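Local coordinates for protein endoglucanase EG-II (PDB 3QR3) that hydrolyses internal beta-1,4-glucosidic bonds of cellulose as a fungal endoglucanase whose catalytic domain is a TIM barrel, at residues 255-267 and 291-305. Numbering follows the deposited sequence.
Sequences QAILTETGGGNVQ and VGWGAGSFDSTYVLT
Val291 packs against the backbone of Leu258 and Thr259 where two parallel strands run side by side: its CB lies 3.5 Å from Thr259 O, and CG2, anti to the carbonyl carbon, comes against Leu258 O and Thr259 CA. Val291 N donates to Leu258 O at 2.8 Å. Further along, Trp293 N reaches Thr261 O at 2.7 Å, whereas Thr261 N to Val291 O is weak. With CG anti to the backbone N (chi1 -177°), the Trp293 ring lies alongside the carboxylate of Glu260, the two planes 26° apart, with Glu260 OE2 3.6 Å from Trp293 CZ3. Glu260 OE1 lies over one face near the rim, Phe298 CE2 over the rim of the other, and NE1 donates in the ring plane to Tyr302 OH. Strands 256-261 and 287-296, linked through helix 267-281, form the last beta-alpha-beta unit of the TIM barrel. Toward the C-terminal end of strand 256-261, Glu260 is held by a salt bridge to Arg61 and a hydrogen bond to Tyr221 beside a sulfate, consistent with the nucleophile position of family 5 glycosidases. Beyond Gly262 direct backbone bonding gives way to water bridges, Gly263 N to Trp293 O and Asn265 N to Val303 O, although Leu304 CG still packs 3.5 Å from Gly263 N. At the partly exposed margin, Asn265 ND2 donates almost straight (168°) to Thr305 O at 3.1 Å, while its OD1 accepts from Thr318 and Leu320.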
ATOM      1  N   GLN A 255       2.851   1.872  16.066  1.00 16.56           N
ATOM      2  CA  GLN A 255       1.910   1.023  15.335  1.00 14.13           C
ATOM      3  C   GLN A 255       2.402   0.769  13.922  1.00 17.42           C
ATOM      4  O   GLN A 255       3.188   1.558  13.387  1.00 13.02           O
ATOM      5  CB  GLN A 255       0.538   1.697  15.273  1.00 17.70           C
ATOM      6  CG  GLN A 255      -0.207   1.666  16.597  1.00 18.92           C
ATOM      7  CD  GLN A 255      -1.487   2.459  16.547  1.00 24.02           C
ATOM      8  OE1 GLN A 255      -1.525   3.571  16.026  1.00 23.85           O
ATOM      9  NE2 GLN A 255      -2.542   1.895  17.096  1.00 21.98           N
ATOM     10  N   ALA A 256       1.933  -0.331  13.330  1.00 16.78           N
ATOM     11  CA  ALA A 256       2.283  -0.700  11.962  1.00 17.68           C
ATOM     12  C   ALA A 256       1.033  -1.123  11.202  1.00 21.79           C
ATOM     13  O   ALA A 256       0.034  -1.524  11.800  1.00 19.87           O
ATOM     14  CB  ALA A 256       3.287  -1.836  11.962  1.00 15.27           C
ATOM     15  N   ILE A 257       1.099  -1.027   9.883  1.00 18.73           N
ATOM     16  CA  ILE A 257       0.049  -1.542   9.023  1.00 17.73           C
ATOM     17  C   ILE A 257       0.693  -2.460   7.993  1.00 20.49           C
ATOM     18  O   ILE A 257       1.778  -2.174   7.493  1.00 19.82           O
ATOM     19  CB  ILE A 257      -0.708  -0.409   8.300  1.00 20.88           C
ATOM     20  CG1 ILE A 257      -1.809  -0.996   7.413  1.00 18.11           C
ATOM     21  CG2 ILE A 257       0.261   0.452   7.483  1.00 15.47           C
ATOM     22  CD1 ILE A 257      -2.946  -0.039   7.129  1.00 15.73           C
ATOM     23  N   LEU A 258       0.031  -3.574   7.708  1.00 18.58           N
ATOM     24  CA  LEU A 258       0.478  -4.521   6.699  1.00 17.80           C
ATOM     25  C   LEU A 258      -0.233  -4.164   5.395  1.00 20.83           C
ATOM     26  O   LEU A 258      -1.403  -4.515   5.209  1.00 18.20           O
ATOM     27  CB  LEU A 258       0.091  -5.940   7.132  1.00 19.61           C
ATOM     28  CG  LEU A 258       0.397  -7.132   6.228  1.00 16.61           C
ATOM     29  CD1 LEU A 258       1.890  -7.280   5.999  1.00 17.30           C
ATOM     30  CD2 LEU A 258      -0.179  -8.406   6.836  1.00 17.09           C
ATOM     31  N   THR A 259       0.463  -3.454   4.507  1.00 20.15           N
ATOM     32  CA  THR A 259      -0.163  -2.925   3.292  1.00 17.88           C
ATOM     33  C   THR A 259      -0.121  -3.870   2.100  1.00 17.60           C
ATOM     34  O   THR A 259      -0.741  -3.595   1.072  1.00 15.64           O
ATOM     35  CB  THR A 259       0.459  -1.599   2.859  1.00 19.36           C
ATOM     36  OG1 THR A 259       1.886  -1.744   2.808  1.00 18.88           O
ATOM     37  CG2 THR A 259       0.093  -0.505   3.840  1.00 21.10           C
ATOM     38  N   GLU A 260       0.620  -4.967   2.223  1.00 15.30           N
ATOM     39  CA  GLU A 260       0.556  -6.021   1.213  1.00 22.61           C
ATOM     40  C   GLU A 260       0.696  -7.392   1.846  1.00 22.02           C
ATOM     41  O   GLU A 260       1.657  -7.665   2.567  1.00 17.43           O
ATOM     42  CB  GLU A 260       1.639  -5.853   0.138  1.00 18.75           C
ATOM     43  CG  GLU A 260       1.298  -4.852  -0.953  1.00 19.09           C
ATOM     44  CD  GLU A 260       2.272  -4.895  -2.121  1.00 28.77           C
ATOM     45  OE1 GLU A 260       2.871  -5.968  -2.370  1.00 24.67           O
ATOM     46  OE2 GLU A 260       2.427  -3.855  -2.800  1.00 23.49           O
ATOM     47  N   THR A 261      -0.275  -8.248   1.574  1.00 18.13           N
ATOM     48  CA  THR A 261      -0.184  -9.640   1.961  1.00 20.36           C
ATOM     49  C   THR A 261      -1.152 -10.394   1.068  1.00 15.93           C
ATOM     50  O   THR A 261      -2.085  -9.802   0.532  1.00 18.57           O
ATOM     51  CB  THR A 261      -0.485  -9.854   3.467  1.00 14.12           C
ATOM     52  OG1 THR A 261      -0.155 -11.199   3.833  1.00 19.22           O
ATOM     53  CG2 THR A 261      -1.951  -9.583   3.805  1.00 18.16           C
ATOM     54  N   GLY A 262      -0.921 -11.682   0.871  1.00 19.91           N
ATOM     55  CA  GLY A 262      -1.790 -12.435  -0.022  1.00 19.74           C
ATOM     56  C   GLY A 262      -1.329 -13.858  -0.226  1.00 20.21           C
ATOM     57  O   GLY A 262      -0.289 -14.253   0.286  1.00 23.34           O
ATOM     58  N   GLY A 263      -2.114 -14.632  -0.969  1.00 18.52           N
ATOM     59  CA  GLY A 263      -1.732 -15.982  -1.318  1.00 22.23           C
ATOM     60  C   GLY A 263      -2.676 -16.567  -2.348  1.00 21.54           C
ATOM     61  O   GLY A 263      -3.647 -15.923  -2.760  1.00 17.67           O
ATOM     62  N   GLY A 264      -2.396 -17.793  -2.771  1.00 21.00           N
ATOM     63  CA  GLY A 264      -3.264 -18.457  -3.721  1.00 18.00           C
ATOM     64  C   GLY A 264      -4.644 -18.704  -3.138  1.00 25.02           C
ATOM     65  O   GLY A 264      -4.837 -18.684  -1.918  1.00 20.97           O
ATOM     66  N   ASN A 265      -5.619 -18.931  -4.011  1.00 20.88           N
ATOM     67  CA  ASN A 265      -6.949 -19.300  -3.552  1.00 19.32           C
ATOM     68  C   ASN A 265      -7.016 -20.817  -3.380  1.00 24.27           C
ATOM     69  O   ASN A 265      -7.712 -21.505  -4.115  1.00 24.41           O
ATOM     70  CB  ASN A 265      -8.002 -18.799  -4.534  1.00 24.85           C
ATOM     71  CG  ASN A 265      -8.084 -17.291  -4.559  1.00 25.60           C
ATOM     72  OD1 ASN A 265      -8.531 -16.673  -3.591  1.00 22.72           O
ATOM     73  ND2 ASN A 265      -7.626 -16.685  -5.655  1.00 19.24           N
ATOM     74  N   VAL A 266      -6.250 -21.315  -2.414  1.00 23.85           N
ATOM     75  CA  VAL A 266      -6.069 -22.742  -2.184  1.00 23.92           C
ATOM     76  C   VAL A 266      -6.058 -23.021  -0.677  1.00 27.02           C
ATOM     77  O   VAL A 266      -5.841 -22.110   0.134  1.00 21.18           O
ATOM     78  CB  VAL A 266      -4.741 -23.237  -2.792  1.00 22.07           C
ATOM     79  CG1 VAL A 266      -4.763 -23.103  -4.304  1.00 28.68           C
ATOM     80  CG2 VAL A 266      -3.562 -22.458  -2.202  1.00 24.22           C
ATOM     81  N   GLN A 267      -6.271 -24.283  -0.309  1.00 23.56           N
ATOM     82  CA  GLN A 267      -6.424 -24.667   1.098  1.00 19.87           C
ATOM     83  C   GLN A 267      -5.259 -24.250   1.994  1.00 19.45           C
ATOM     84  O   GLN A 267      -5.477 -23.771   3.111  1.00 24.16           O
ATOM     85  CB  GLN A 267      -6.652 -26.176   1.222  1.00 22.68           C
ATOM     86  CG  GLN A 267      -7.051 -26.617   2.624  1.00 33.84           C
ATOM     87  CD  GLN A 267      -8.345 -25.967   3.093  1.00 33.03           C
ATOM     88  OE1 GLN A 267      -9.307 -25.856   2.333  1.00 35.94           O
ATOM     89  NE2 GLN A 267      -8.374 -25.538   4.351  1.00 29.79           N
ATOM     90  N   VAL A 291      -3.973  -5.262   4.366  1.00 13.88           N
ATOM     91  CA  VAL A 291      -4.470  -5.006   3.015  1.00 15.37           C
ATOM     92  C   VAL A 291      -4.029  -6.114   2.060  1.00 17.50           C
ATOM     93  O   VAL A 291      -2.840  -6.326   1.853  1.00 17.86           O
ATOM     94  CB  VAL A 291      -3.969  -3.645   2.474  1.00 17.48           C
ATOM     95  CG1 VAL A 291      -4.706  -3.276   1.189  1.00 14.25           C
ATOM     96  CG2 VAL A 291      -4.152  -2.547   3.523  1.00 15.77           C
ATOM     97  N   GLY A 292      -4.986  -6.815   1.473  1.00 15.74           N
ATOM     98  CA  GLY A 292      -4.677  -7.949   0.616  1.00 17.43           C
ATOM     99  C   GLY A 292      -4.176  -7.520  -0.749  1.00 16.24           C
ATOM    100  O   GLY A 292      -4.525  -6.440  -1.227  1.00 14.70           O
ATOM    101  N   TRP A 293      -3.342  -8.361  -1.361  1.00 17.29           N
ATOM    102  CA  TRP A 293      -2.883  -8.177  -2.745  1.00 15.72           C
ATOM    103  C   TRP A 293      -3.298  -9.400  -3.576  1.00 18.66           C
ATOM    104  O   TRP A 293      -2.922 -10.523  -3.241  1.00 21.61           O
ATOM    105  CB  TRP A 293      -1.352  -8.023  -2.793  1.00 17.79           C
ATOM    106  CG  TRP A 293      -0.819  -7.756  -4.192  1.00 16.75           C
ATOM    107  CD1 TRP A 293      -0.508  -8.689  -5.144  1.00 19.18           C
ATOM    108  CD2 TRP A 293      -0.549  -6.475  -4.785  1.00 19.65           C
ATOM    109  NE1 TRP A 293      -0.067  -8.069  -6.291  1.00 21.46           N
ATOM    110  CE2 TRP A 293      -0.082  -6.711  -6.100  1.00 19.36           C
ATOM    111  CE3 TRP A 293      -0.666  -5.152  -4.337  1.00 17.33           C
ATOM    112  CZ2 TRP A 293       0.273  -5.675  -6.970  1.00 19.24           C
ATOM    113  CZ3 TRP A 293      -0.301  -4.123  -5.195  1.00 18.86           C
ATOM    114  CH2 TRP A 293       0.158  -4.391  -6.503  1.00 19.79           C
ATOM    115  N   GLY A 294      -4.063  -9.204  -4.652  1.00 22.21           N
ATOM    116  CA  GLY A 294      -4.480  -7.893  -5.122  1.00 19.23           C
ATOM    117  C   GLY A 294      -5.718  -7.993  -6.004  1.00 21.75           C
ATOM    118  O   GLY A 294      -5.976  -9.030  -6.620  1.00 20.63           O
ATOM    119  N   ALA A 295      -6.500  -6.918  -6.046  1.00 22.02           N
ATOM    120  CA  ALA A 295      -7.688  -6.862  -6.897  1.00 21.97           C
ATOM    121  C   ALA A 295      -7.519  -5.710  -7.894  1.00 20.24           C
ATOM    122  O   ALA A 295      -6.397  -5.405  -8.301  1.00 16.65           O
ATOM    123  CB  ALA A 295      -8.959  -6.694  -6.048  1.00 14.60           C
ATOM    124  N   GLY A 296      -8.614  -5.057  -8.272  1.00 17.54           N
ATOM    125  CA  GLY A 296      -8.537  -3.997  -9.260  1.00 12.51           C
ATOM    126  C   GLY A 296      -8.437  -4.630 -10.642  1.00 17.70           C
ATOM    127  O   GLY A 296      -9.313  -5.404 -11.034  1.00 19.94           O
ATOM    128  N   SER A 297      -7.358  -4.331 -11.363  1.00 17.10           N
ATOM    129  CA  SER A 297      -7.211  -4.762 -12.756  1.00 17.22           C
ATOM    130  C   SER A 297      -6.657  -6.181 -12.925  1.00 15.87           C
ATOM    131  O   SER A 297      -6.550  -6.673 -14.044  1.00 22.03           O
ATOM    132  CB  SER A 297      -6.379  -3.751 -13.555  1.00 17.22           C
ATOM    133  OG  SER A 297      -7.079  -2.520 -13.697  1.00 17.88           O
ATOM    134  N   PHE A 298      -6.325  -6.845 -11.823  1.00 17.13           N
ATOM    135  CA  PHE A 298      -6.002  -8.272 -11.884  1.00 20.34           C
ATOM    136  C   PHE A 298      -7.272  -9.049 -12.206  1.00 21.79           C
ATOM    137  O   PHE A 298      -8.357  -8.665 -11.771  1.00 23.99           O
ATOM    138  CB  PHE A 298      -5.421  -8.773 -10.564  1.00 13.96           C
ATOM    139  CG  PHE A 298      -4.029  -8.277 -10.275  1.00 17.01           C
ATOM    140  CD1 PHE A 298      -2.957  -8.695 -11.044  1.00 18.43           C
ATOM    141  CD2 PHE A 298      -3.791  -7.424  -9.200  1.00 20.54           C
ATOM    142  CE1 PHE A 298      -1.675  -8.252 -10.774  1.00 24.14           C
ATOM    143  CE2 PHE A 298      -2.512  -6.980  -8.912  1.00 17.76           C
ATOM    144  CZ  PHE A 298      -1.449  -7.386  -9.707  1.00 23.43           C
ATOM    145  N   ASP A 299      -7.154 -10.125 -12.978  1.00 24.30           N
ATOM    146  CA  ASP A 299      -8.330 -10.940 -13.280  1.00 23.89           C
ATOM    147  C   ASP A 299      -8.196 -12.355 -12.733  1.00 23.86           C
ATOM    148  O   ASP A 299      -7.310 -12.635 -11.930  1.00 20.08           O
ATOM    149  CB  ASP A 299      -8.662 -10.926 -14.779  1.00 29.12           C
ATOM    150  CG  ASP A 299      -7.613 -11.627 -15.631  1.00 28.98           C
ATOM    151  OD1 ASP A 299      -6.765 -12.353 -15.074  1.00 29.18           O
ATOM    152  OD2 ASP A 299      -7.657 -11.468 -16.871  1.00 40.37           O
ATOM    153  N   SER A 300      -9.086 -13.241 -13.156  1.00 22.05           N
ATOM    154  CA  SER A 300      -9.202 -14.564 -12.549  1.00 19.31           C
ATOM    155  C   SER A 300      -7.943 -15.418 -12.723  1.00 24.46           C
ATOM    156  O   SER A 300      -7.791 -16.447 -12.063  1.00 20.17           O
ATOM    157  CB  SER A 300     -10.404 -15.315 -13.141  1.00 20.86           C
ATOM    158  OG  SER A 300     -10.240 -15.486 -14.540  1.00 24.93           O
ATOM    159  N   THR A 301      -7.041 -14.998 -13.607  1.00 17.15           N
ATOM    160  CA  THR A 301      -5.883 -15.819 -13.936  1.00 17.33           C
ATOM    161  C   THR A 301      -4.654 -15.455 -13.107  1.00 22.94           C
ATOM    162  O   THR A 301      -3.654 -16.171 -13.104  1.00 21.43           O
ATOM    163  CB  THR A 301      -5.546 -15.733 -15.435  1.00 23.65           C
ATOM    164  OG1 THR A 301      -5.157 -14.397 -15.763  1.00 26.24           O
ATOM    165  CG2 THR A 301      -6.770 -16.130 -16.276  1.00 18.98           C
ATOM    166  N   TYR A 302      -4.725 -14.334 -12.404  1.00 19.44           N
ATOM    167  CA  TYR A 302      -3.610 -13.916 -11.576  1.00 15.40           C
ATOM    168  C   TYR A 302      -3.484 -14.847 -10.372  1.00 20.13           C
ATOM    169  O   TYR A 302      -4.476 -15.147  -9.701  1.00 17.63           O
ATOM    170  CB  TYR A 302      -3.814 -12.480 -11.118  1.00 15.41           C
ATOM    171  CG  TYR A 302      -2.711 -11.995 -10.214  1.00 20.32           C
ATOM    172  CD1 TYR A 302      -1.375 -12.146 -10.574  1.00 21.68           C
ATOM    173  CD2 TYR A 302      -3.002 -11.376  -9.003  1.00 14.87           C
ATOM    174  CE1 TYR A 302      -0.357 -11.703  -9.740  1.00 21.85           C
ATOM    175  CE2 TYR A 302      -1.994 -10.924  -8.166  1.00 15.01           C
ATOM    176  CZ  TYR A 302      -0.677 -11.092  -8.539  1.00 23.09           C
ATOM    177  OH  TYR A 302       0.329 -10.643  -7.711  1.00 23.27           O
ATOM    178  N   VAL A 303      -2.266 -15.299 -10.092  1.00 19.16           N
ATOM    179  CA  VAL A 303      -2.049 -16.287  -9.037  1.00 19.21           C
ATOM    180  C   VAL A 303      -2.483 -15.807  -7.647  1.00 20.87           C
ATOM    181  O   VAL A 303      -2.938 -16.605  -6.829  1.00 22.25           O
ATOM    182  CB  VAL A 303      -0.587 -16.778  -8.985  1.00 25.71           C
ATOM    183  CG1 VAL A 303       0.367 -15.605  -8.774  1.00 21.43           C
ATOM    184  CG2 VAL A 303      -0.423 -17.826  -7.877  1.00 23.97           C
ATOM    185  N   LEU A 304      -2.355 -14.513  -7.374  1.00 19.49           N
ATOM    186  CA  LEU A 304      -2.825 -13.985  -6.096  1.00 17.74           C
ATOM    187  C   LEU A 304      -4.096 -13.157  -6.237  1.00 19.60           C
ATOM    188  O   LEU A 304      -4.302 -12.195  -5.489  1.00 17.10           O
ATOM    189  CB  LEU A 304      -1.736 -13.161  -5.391  1.00 20.61           C
ATOM    190  CG  LEU A 304      -1.060 -13.844  -4.199  1.00 17.62           C
ATOM    191  CD1 LEU A 304      -0.359 -15.125  -4.636  1.00 17.31           C
ATOM    192  CD2 LEU A 304      -0.078 -12.897  -3.504  1.00 19.32           C
ATOM    193  N   THR A 305      -4.953 -13.520  -7.188  1.00 18.10           N
ATOM    194  CA  THR A 305      -6.114 -12.684  -7.454  1.00 16.45           C
ATOM    195  C   THR A 305      -7.052 -12.612  -6.244  1.00 19.83           C
ATOM    196  O   THR A 305      -7.321 -13.625  -5.585  1.00 19.27           O
ATOM    197  CB  THR A 305      -6.894 -13.113  -8.728  1.00 19.71           C
ATOM    198  OG1 THR A 305      -8.001 -12.226  -8.920  1.00 18.93           O
ATOM    199  CG2 THR A 305      -7.417 -14.546  -8.618  1.00 16.67           C
TER
HETATM  200  O   HOH W   1      -5.921 -14.328  -3.398  0.91 17.97           O
HETATM  201  O   HOH W   2      -4.153 -12.668  -2.273  1.00 18.18           O
HETATM  202  O   HOH W   3      -4.596 -18.893  -6.879  1.00 26.09           O